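Local structure of 4-alpha-glucanotransferase (Streptococcus agalactiae, 6M6T) at residues V65-L77 / V190-L202. The protein is an amylomaltase, a carbohydrate-active enzyme built on a TIM barrel of eight parallel strands. Numbering follows the deposited sequence.
Sequences VAGNTHLIDFDLL and VTQYFFYKQWFEL
G67 CA sits over the centre of the F195 ring where, within the long connection from strand 43-45 to strand 212-217 of the TIM barrel, residues 65-77 pass across helix 182-208. From its CB, 4.5 Å from I72 CD1, F195 leaves with CG anti to the backbone N (chi1 -165°), which carries the ring out to the crossing chain. G67 CA stands 3.3 Å from the ring centroid in a CH-pi contact, about equally far from CG, CD1, CD2, CE1 and CZ. CD2 and CE2 also face N68 O, which lies near the ring plane at the edge, and CE2 meets L71 CB obliquely; F25 packs edge-to-face with the same ring.

One turn earlier Q192, whose amide is turned back to the chain by a kink at chi2 (-48°), reads both polar atoms of that glycine. OE1 takes G67 N at 2.6 Å, and NE2 gives to G67 O at 3.1 Å, both bonds nearly straight and on in-plane lone pairs. Y196 OH donates to V65 O, extending the grip along the chain. I72 CD1 reaches F194 CB and T191 O, while L77 CD2 covers one face of the F194 ring, 4.1 Å from its centroid. Q198 lays NE2 against L76 CB, the two side chains running in opposite directions. D73, the N-cap of helix 74-78, accepts from L76 N through OD2, while its own N donates to Q198 OE1 at 3.1 Å, tilted 17° from the amide carbonyl plane.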
ATOM      1  N   VAL A  65       1.557  -0.303 -11.182  1.00 45.67           N
ATOM      2  CA  VAL A  65       0.831   0.943 -11.414  1.00 41.99           C
ATOM      3  C   VAL A  65      -0.666   0.739 -11.534  1.00 44.49           C
ATOM      4  O   VAL A  65      -1.433   1.702 -11.418  1.00 42.00           O
ATOM      5  CB  VAL A  65       1.316   1.668 -12.685  1.00 46.08           C
ATOM      6  CG1 VAL A  65       2.682   2.272 -12.471  1.00 45.11           C
ATOM      7  CG2 VAL A  65       1.285   0.733 -13.879  1.00 46.92           C
ATOM      8  N   ALA A  66      -1.097  -0.486 -11.825  1.00 49.21           N
ATOM      9  CA  ALA A  66      -2.504  -0.701 -12.132  1.00 41.34           C
ATOM     10  C   ALA A  66      -3.341  -0.501 -10.880  1.00 43.84           C
ATOM     11  O   ALA A  66      -2.874  -0.729  -9.754  1.00 44.33           O
ATOM     12  CB  ALA A  66      -2.745  -2.097 -12.701  1.00 38.27           C
ATOM     13  N   GLY A  67      -4.580  -0.064 -11.085  1.00 38.76           N
ATOM     14  CA  GLY A  67      -5.482   0.164  -9.969  1.00 38.98           C
ATOM     15  C   GLY A  67      -6.187  -1.105  -9.542  1.00 36.72           C
ATOM     16  O   GLY A  67      -6.714  -1.847 -10.375  1.00 41.66           O
ATOM     17  N   ASN A  68      -6.200  -1.362  -8.237  1.00 40.72           N
ATOM     18  CA  ASN A  68      -7.008  -2.457  -7.709  1.00 46.56           C
ATOM     19  C   ASN A  68      -8.472  -2.219  -8.039  1.00 46.94           C
ATOM     20  O   ASN A  68      -9.094  -1.285  -7.525  1.00 53.47           O
ATOM     21  CB  ASN A  68      -6.836  -2.602  -6.197  1.00 49.30           C
ATOM     22  CG  ASN A  68      -7.883  -3.507  -5.569  1.00 45.79           C
ATOM     23  OD1 ASN A  68      -8.444  -4.383  -6.227  1.00 48.49           O
ATOM     24  ND2 ASN A  68      -8.147  -3.296  -4.288  1.00 49.70           N
ATOM     25  N   THR A  69      -9.047  -3.074  -8.870  1.00 49.01           N
ATOM     26  CA  THR A  69     -10.383  -2.763  -9.349  1.00 49.13           C
ATOM     27  C   THR A  69     -11.457  -2.936  -8.287  1.00 49.38           C
ATOM     28  O   THR A  69     -12.575  -2.453  -8.487  1.00 58.04           O
ATOM     29  CB  THR A  69     -10.712  -3.629 -10.545  1.00 43.55           C
ATOM     30  OG1 THR A  69     -11.683  -2.948 -11.328  1.00 46.81           O
ATOM     31  CG2 THR A  69     -11.264  -4.996 -10.084  1.00 53.02           C
ATOM     32  N   HIS A  70     -11.157  -3.599  -7.169  1.00 45.71           N
ATOM     33  CA  HIS A  70     -12.164  -3.757  -6.126  1.00 51.37           C
ATOM     34  C   HIS A  70     -12.598  -2.425  -5.533  1.00 49.03           C
ATOM     35  O   HIS A  70     -13.659  -2.347  -4.913  1.00 46.10           O
ATOM     36  CB  HIS A  70     -11.636  -4.664  -5.018  1.00 50.67           C
ATOM     37  CG  HIS A  70     -11.469  -6.087  -5.439  1.00 51.70           C
ATOM     38  ND1 HIS A  70     -10.948  -7.053  -4.605  1.00 55.89           N
ATOM     39  CD2 HIS A  70     -11.764  -6.710  -6.605  1.00 58.11           C
ATOM     40  CE1 HIS A  70     -10.924  -8.211  -5.242  1.00 66.42           C
ATOM     41  NE2 HIS A  70     -11.410  -8.029  -6.459  1.00 66.39           N
ATOM     42  N   LEU A  71     -11.805  -1.380  -5.703  1.00 53.14           N
ATOM     43  CA  LEU A  71     -12.080  -0.105  -5.071  1.00 45.97           C
ATOM     44  C   LEU A  71     -12.953   0.794  -5.927  1.00 48.11           C
ATOM     45  O   LEU A  71     -13.313   1.885  -5.473  1.00 56.76           O
ATOM     46  CB  LEU A  71     -10.767   0.612  -4.725  1.00 41.28           C
ATOM     47  CG  LEU A  71      -9.756  -0.231  -3.956  1.00 40.93           C
ATOM     48  CD1 LEU A  71      -8.642   0.636  -3.382  1.00 39.26           C
ATOM     49  CD2 LEU A  71     -10.457  -1.000  -2.863  1.00 46.65           C
ATOM     50  N   ILE A  72     -13.313   0.370  -7.139  1.00 50.94           N
ATOM     51  CA  ILE A  72     -14.233   1.155  -7.956  1.00 55.50           C
ATOM     52  C   ILE A  72     -15.615   1.172  -7.308  1.00 57.43           C
ATOM     53  O   ILE A  72     -16.095   0.155  -6.776  1.00 54.53           O
ATOM     54  CB  ILE A  72     -14.277   0.605  -9.389  1.00 52.58           C
ATOM     55  CG1 ILE A  72     -13.170   1.268 -10.205  1.00 46.52           C
ATOM     56  CG2 ILE A  72     -15.636   0.847 -10.031  1.00 43.96           C
ATOM     57  CD1 ILE A  72     -13.042   0.703 -11.571  1.00 45.77           C
ATOM     58  N   ASP A  73     -16.250   2.342  -7.310  1.00 47.43           N
ATOM     59  CA  ASP A  73     -17.515   2.513  -6.616  1.00 57.49           C
ATOM     60  C   ASP A  73     -18.665   2.327  -7.587  1.00 56.35           C
ATOM     61  O   ASP A  73     -18.723   2.992  -8.629  1.00 53.69           O
ATOM     62  CB  ASP A  73     -17.620   3.887  -5.952  1.00 63.37           C
ATOM     63  CG  ASP A  73     -18.894   4.035  -5.133  1.00 60.13           C
ATOM     64  OD1 ASP A  73     -19.140   3.187  -4.237  1.00 60.06           O
ATOM     65  OD2 ASP A  73     -19.642   4.998  -5.400  1.00 65.37           O
ATOM     66  N   PHE A  74     -19.586   1.434  -7.230  1.00 51.06           N
ATOM     67  CA  PHE A  74     -20.757   1.238  -8.065  1.00 60.09           C
ATOM     68  C   PHE A  74     -21.674   2.461  -8.060  1.00 64.18           C
ATOM     69  O   PHE A  74     -22.306   2.752  -9.080  1.00 59.07           O
ATOM     70  CB  PHE A  74     -21.507  -0.010  -7.607  1.00 67.44           C
ATOM     71  CG  PHE A  74     -20.782  -1.285  -7.901  1.00 64.72           C
ATOM     72  CD1 PHE A  74     -19.744  -1.307  -8.825  1.00 61.19           C
ATOM     73  CD2 PHE A  74     -21.133  -2.459  -7.263  1.00 66.27           C
ATOM     74  CE1 PHE A  74     -19.073  -2.475  -9.105  1.00 54.47           C
ATOM     75  CE2 PHE A  74     -20.459  -3.634  -7.537  1.00 69.84           C
ATOM     76  CZ  PHE A  74     -19.429  -3.642  -8.464  1.00 60.86           C
ATOM     77  N   ASP A  75     -21.752   3.191  -6.941  1.00 62.48           N
ATOM     78  CA  ASP A  75     -22.664   4.333  -6.868  1.00 58.53           C
ATOM     79  C   ASP A  75     -22.203   5.462  -7.781  1.00 55.80           C
ATOM     80  O   ASP A  75     -23.001   6.037  -8.531  1.00 61.52           O
ATOM     81  CB  ASP A  75     -22.788   4.824  -5.423  1.00 63.57           C
ATOM     82  CG  ASP A  75     -23.566   3.857  -4.531  1.00 70.25           C
ATOM     83  OD1 ASP A  75     -24.580   3.285  -5.004  1.00 67.26           O
ATOM     84  OD2 ASP A  75     -23.158   3.672  -3.358  1.00 66.73           O
ATOM     85  N   LEU A  76     -20.918   5.810  -7.711  1.00 56.64           N
ATOM     86  CA  LEU A  76     -20.375   6.809  -8.623  1.00 56.20           C
ATOM     87  C   LEU A  76     -20.610   6.416 -10.073  1.00 57.21           C
ATOM     88  O   LEU A  76     -20.809   7.284 -10.937  1.00 46.95           O
ATOM     89  CB  LEU A  76     -18.886   6.993  -8.348  1.00 52.54           C
ATOM     90  CG  LEU A  76     -18.523   8.065  -7.320  1.00 54.16           C
ATOM     91  CD1 LEU A  76     -17.008   8.154  -7.189  1.00 56.86           C
ATOM     92  CD2 LEU A  76     -19.117   9.408  -7.714  1.00 38.65           C
ATOM     93  N   LEU A  77     -20.606   5.105 -10.343  1.00 61.18           N
ATOM     94  CA  LEU A  77     -20.813   4.566 -11.682  1.00 63.96           C
ATOM     95  C   LEU A  77     -22.272   4.639 -12.106  1.00 65.64           C
ATOM     96  O   LEU A  77     -22.563   4.824 -13.297  1.00 66.75           O
ATOM     97  CB  LEU A  77     -20.339   3.112 -11.743  1.00 56.63           C
ATOM     98  CG  LEU A  77     -18.894   2.810 -12.093  1.00 49.80           C
ATOM     99  CD1 LEU A  77     -18.827   1.382 -12.593  1.00 47.39           C
ATOM    100  CD2 LEU A  77     -18.370   3.801 -13.122  1.00 48.68           C
ATOM    101  N   VAL A 190     -10.787  -0.396 -19.737  1.00 48.30           N
ATOM    102  CA  VAL A 190     -11.848   0.499 -19.311  1.00 46.96           C
ATOM    103  C   VAL A 190     -11.954   0.504 -17.790  1.00 45.75           C
ATOM    104  O   VAL A 190     -12.175   1.554 -17.172  1.00 46.76           O
ATOM    105  CB  VAL A 190     -13.170   0.111 -20.009  1.00 51.11           C
ATOM    106  CG1 VAL A 190     -14.360   0.830 -19.391  1.00 46.46           C
ATOM    107  CG2 VAL A 190     -13.103   0.424 -21.516  1.00 45.66           C
ATOM    108  N   THR A 191     -11.771  -0.651 -17.154  1.00 44.16           N
ATOM    109  CA  THR A 191     -11.771  -0.635 -15.695  1.00 46.58           C
ATOM    110  C   THR A 191     -10.609   0.195 -15.158  1.00 43.37           C
ATOM    111  O   THR A 191     -10.768   0.898 -14.153  1.00 48.44           O
ATOM    112  CB  THR A 191     -11.753  -2.054 -15.118  1.00 47.29           C
ATOM    113  OG1 THR A 191     -10.648  -2.801 -15.653  1.00 50.20           O
ATOM    114  CG2 THR A 191     -13.061  -2.762 -15.434  1.00 44.90           C
ATOM    115  N   GLN A 192      -9.448   0.175 -15.825  1.00 49.20           N
ATOM    116  CA  GLN A 192      -8.367   1.060 -15.385  1.00 48.17           C
ATOM    117  C   GLN A 192      -8.754   2.527 -15.566  1.00 49.42           C
ATOM    118  O   GLN A 192      -8.421   3.377 -14.720  1.00 49.31           O
ATOM    119  CB  GLN A 192      -7.062   0.736 -16.123  1.00 43.37           C
ATOM    120  CG  GLN A 192      -6.308  -0.517 -15.604  1.00 41.25           C
ATOM    121  CD  GLN A 192      -6.151  -0.565 -14.078  1.00 37.80           C
ATOM    122  OE1 GLN A 192      -5.464   0.265 -13.474  1.00 38.02           O
ATOM    123  NE2 GLN A 192      -6.777  -1.559 -13.458  1.00 31.95           N
ATOM    124  N   TYR A 193      -9.484   2.834 -16.647  1.00 47.43           N
ATOM    125  CA  TYR A 193      -9.960   4.201 -16.857  1.00 47.17           C
ATOM    126  C   TYR A 193     -10.895   4.632 -15.732  1.00 52.16           C
ATOM    127  O   TYR A 193     -10.807   5.765 -15.231  1.00 51.81           O
ATOM    128  CB  TYR A 193     -10.660   4.315 -18.211  1.00 43.25           C
ATOM    129  CG  TYR A 193     -11.481   5.585 -18.397  1.00 52.55           C
ATOM    130  CD1 TYR A 193     -10.873   6.788 -18.759  1.00 50.73           C
ATOM    131  CD2 TYR A 193     -12.869   5.580 -18.226  1.00 52.54           C
ATOM    132  CE1 TYR A 193     -11.623   7.947 -18.932  1.00 51.16           C
ATOM    133  CE2 TYR A 193     -13.620   6.738 -18.397  1.00 53.68           C
ATOM    134  CZ  TYR A 193     -12.993   7.916 -18.748  1.00 54.29           C
ATOM    135  OH  TYR A 193     -13.733   9.063 -18.918  1.00 56.38           O
ATOM    136  N   PHE A 194     -11.792   3.732 -15.319  1.00 48.87           N
ATOM    137  CA  PHE A 194     -12.690   4.009 -14.201  1.00 47.12           C
ATOM    138  C   PHE A 194     -11.907   4.310 -12.940  1.00 47.84           C
ATOM    139  O   PHE A 194     -12.147   5.320 -12.262  1.00 44.83           O
ATOM    140  CB  PHE A 194     -13.596   2.813 -13.947  1.00 43.98           C
ATOM    141  CG  PHE A 194     -14.653   2.648 -14.955  1.00 49.02           C
ATOM    142  CD1 PHE A 194     -15.214   3.759 -15.567  1.00 52.64           C
ATOM    143  CD2 PHE A 194     -15.106   1.391 -15.287  1.00 44.17           C
ATOM    144  CE1 PHE A 194     -16.200   3.617 -16.502  1.00 53.47           C
ATOM    145  CE2 PHE A 194     -16.083   1.242 -16.220  1.00 47.37           C
ATOM    146  CZ  PHE A 194     -16.639   2.356 -16.832  1.00 49.63           C
ATOM    147  N   PHE A 195     -11.008   3.394 -12.578  1.00 45.70           N
ATOM    148  CA  PHE A 195     -10.137   3.591 -11.434  1.00 42.84           C
ATOM    149  C   PHE A 195      -9.557   4.988 -11.428  1.00 45.43           C
ATOM    150  O   PHE A 195      -9.726   5.737 -10.466  1.00 43.93           O
ATOM    151  CB  PHE A 195      -9.001   2.569 -11.438  1.00 37.15           C
ATOM    152  CG  PHE A 195      -8.295   2.476 -10.129  1.00 38.05           C
ATOM    153  CD1 PHE A 195      -7.243   3.336  -9.829  1.00 39.25           C
ATOM    154  CD2 PHE A 195      -8.699   1.547  -9.174  1.00 37.07           C
ATOM    155  CE1 PHE A 195      -6.598   3.259  -8.603  1.00 42.24           C
ATOM    156  CE2 PHE A 195      -8.058   1.456  -7.947  1.00 40.45           C
ATOM    157  CZ  PHE A 195      -7.001   2.308  -7.655  1.00 42.30           C
ATOM    158  N   TYR A 196      -8.841   5.339 -12.491  1.00 46.10           N
ATOM    159  CA  TYR A 196      -8.097   6.590 -12.443  1.00 47.13           C
ATOM    160  C   TYR A 196      -9.030   7.796 -12.405  1.00 48.93           C
ATOM    161  O   TYR A 196      -8.772   8.744 -11.656  1.00 45.21           O
ATOM    162  CB  TYR A 196      -7.117   6.665 -13.609  1.00 50.07           C
ATOM    163  CG  TYR A 196      -5.819   6.000 -13.251  1.00 49.95           C
ATOM    164  CD1 TYR A 196      -5.777   4.630 -13.001  1.00 49.11           C
ATOM    165  CD2 TYR A 196      -4.638   6.737 -13.124  1.00 57.31           C
ATOM    166  CE1 TYR A 196      -4.593   3.994 -12.657  1.00 44.84           C
ATOM    167  CE2 TYR A 196      -3.442   6.112 -12.774  1.00 52.00           C
ATOM    168  CZ  TYR A 196      -3.436   4.740 -12.539  1.00 49.03           C
ATOM    169  OH  TYR A 196      -2.278   4.098 -12.188  1.00 51.35           O
ATOM    170  N   LYS A 197     -10.128   7.773 -13.178  1.00 51.84           N
ATOM    171  CA  LYS A 197     -11.112   8.858 -13.132  1.00 48.43           C
ATOM    172  C   LYS A 197     -11.624   9.091 -11.703  1.00 47.05           C
ATOM    173  O   LYS A 197     -11.551  10.212 -11.170  1.00 42.11           O
ATOM    174  CB  LYS A 197     -12.259   8.531 -14.097  1.00 51.26           C
ATOM    175  CG  LYS A 197     -13.222   9.666 -14.431  1.00 55.38           C
ATOM    176  CD  LYS A 197     -14.675   9.189 -14.295  1.00 63.11           C
ATOM    177  CE  LYS A 197     -15.593   9.830 -15.331  1.00 66.82           C
ATOM    178  NZ  LYS A 197     -15.401  11.306 -15.375  1.00 67.67           N
ATOM    179  N   GLN A 198     -12.088   8.017 -11.047  1.00 46.81           N
ATOM    180  CA  GLN A 198     -12.614   8.123  -9.685  1.00 49.44           C
ATOM    181  C   GLN A 198     -11.528   8.514  -8.688  1.00 52.34           C
ATOM    182  O   GLN A 198     -11.733   9.403  -7.842  1.00 51.23           O
ATOM    183  CB  GLN A 198     -13.281   6.804  -9.282  1.00 39.08           C
ATOM    184  CG  GLN A 198     -14.309   6.387 -10.320  1.00 41.20           C
ATOM    185  CD  GLN A 198     -15.461   5.571  -9.778  1.00 45.73           C
ATOM    186  OE1 GLN A 198     -15.344   4.886  -8.766  1.00 45.97           O
ATOM    187  NE2 GLN A 198     -16.594   5.629 -10.475  1.00 55.37           N
ATOM    188  N   TRP A 199     -10.360   7.867  -8.778  1.00 48.82           N
ATOM    189  CA  TRP A 199      -9.291   8.145  -7.832  1.00 47.67           C
ATOM    190  C   TRP A 199      -8.831   9.595  -7.922  1.00 44.55           C
ATOM    191  O   TRP A 199      -8.588  10.235  -6.899  1.00 46.07           O
ATOM    192  CB  TRP A 199      -8.092   7.223  -8.053  1.00 51.89           C
ATOM    193  CG  TRP A 199      -6.907   7.861  -7.413  1.00 44.93           C
ATOM    194  CD1 TRP A 199      -5.937   8.613  -8.019  1.00 42.86           C
ATOM    195  CD2 TRP A 199      -6.633   7.894  -6.018  1.00 41.20           C
ATOM    196  NE1 TRP A 199      -5.059   9.089  -7.074  1.00 48.55           N
ATOM    197  CE2 TRP A 199      -5.468   8.660  -5.839  1.00 43.59           C
ATOM    198  CE3 TRP A 199      -7.256   7.340  -4.901  1.00 44.12           C
ATOM    199  CZ2 TRP A 199      -4.920   8.887  -4.590  1.00 41.98           C
ATOM    200  CZ3 TRP A 199      -6.702   7.552  -3.664  1.00 44.83           C
ATOM    201  CH2 TRP A 199      -5.545   8.321  -3.515  1.00 40.35           C
ATOM    202  N   PHE A 200      -8.664  10.123  -9.128  1.00 42.67           N
ATOM    203  CA  PHE A 200      -8.186  11.492  -9.214  1.00 44.37           C
ATOM    204  C   PHE A 200      -9.272  12.481  -8.825  1.00 52.12           C
ATOM    205  O   PHE A 200      -8.960  13.551  -8.288  1.00 48.53           O
ATOM    206  CB  PHE A 200      -7.613  11.760 -10.605  1.00 43.19           C
ATOM    207  CG  PHE A 200      -6.152  11.332 -10.732  1.00 54.89           C
ATOM    208  CD1 PHE A 200      -5.188  11.838  -9.853  1.00 45.37           C
ATOM    209  CD2 PHE A 200      -5.756  10.394 -11.682  1.00 47.60           C
ATOM    210  CE1 PHE A 200      -3.873  11.451  -9.934  1.00 46.44           C
ATOM    211  CE2 PHE A 200      -4.446  10.003 -11.777  1.00 55.07           C
ATOM    212  CZ  PHE A 200      -3.489  10.537 -10.898  1.00 55.03           C
ATOM    213  N   GLU A 201     -10.551  12.124  -9.013  1.00 56.11           N
ATOM    214  CA  GLU A 201     -11.614  12.917  -8.400  1.00 55.19           C
ATOM    215  C   GLU A 201     -11.437  13.000  -6.885  1.00 52.19           C
ATOM    216  O   GLU A 201     -11.514  14.086  -6.293  1.00 51.05           O
ATOM    217  CB  GLU A 201     -12.977  12.324  -8.745  1.00 56.01           C
ATOM    218  CG  GLU A 201     -13.617  12.918  -9.993  1.00 57.97           C
ATOM    219  CD  GLU A 201     -14.754  12.050 -10.508  1.00 67.56           C
ATOM    220  OE1 GLU A 201     -15.088  12.158 -11.715  1.00 65.33           O
ATOM    221  OE2 GLU A 201     -15.292  11.248  -9.698  1.00 63.94           O
ATOM    222  N   LEU A 202     -11.215  11.852  -6.241  1.00 52.91           N
ATOM    223  CA  LEU A 202     -11.028  11.846  -4.791  1.00 53.18           C
ATOM    224  C   LEU A 202      -9.785  12.640  -4.378  1.00 49.74           C
ATOM    225  O   LEU A 202      -9.821  13.430  -3.424  1.00 47.96           O
ATOM    226  CB  LEU A 202     -10.947  10.414  -4.273  1.00 44.10           C
ATOM    227  CG  LEU A 202     -10.794  10.417  -2.752  1.00 44.66           C
ATOM    228  CD1 LEU A 202     -12.036  11.009  -2.124  1.00 45.75           C
ATOM    229  CD2 LEU A 202     -10.520   9.032  -2.189  1.00 53.87           C
TER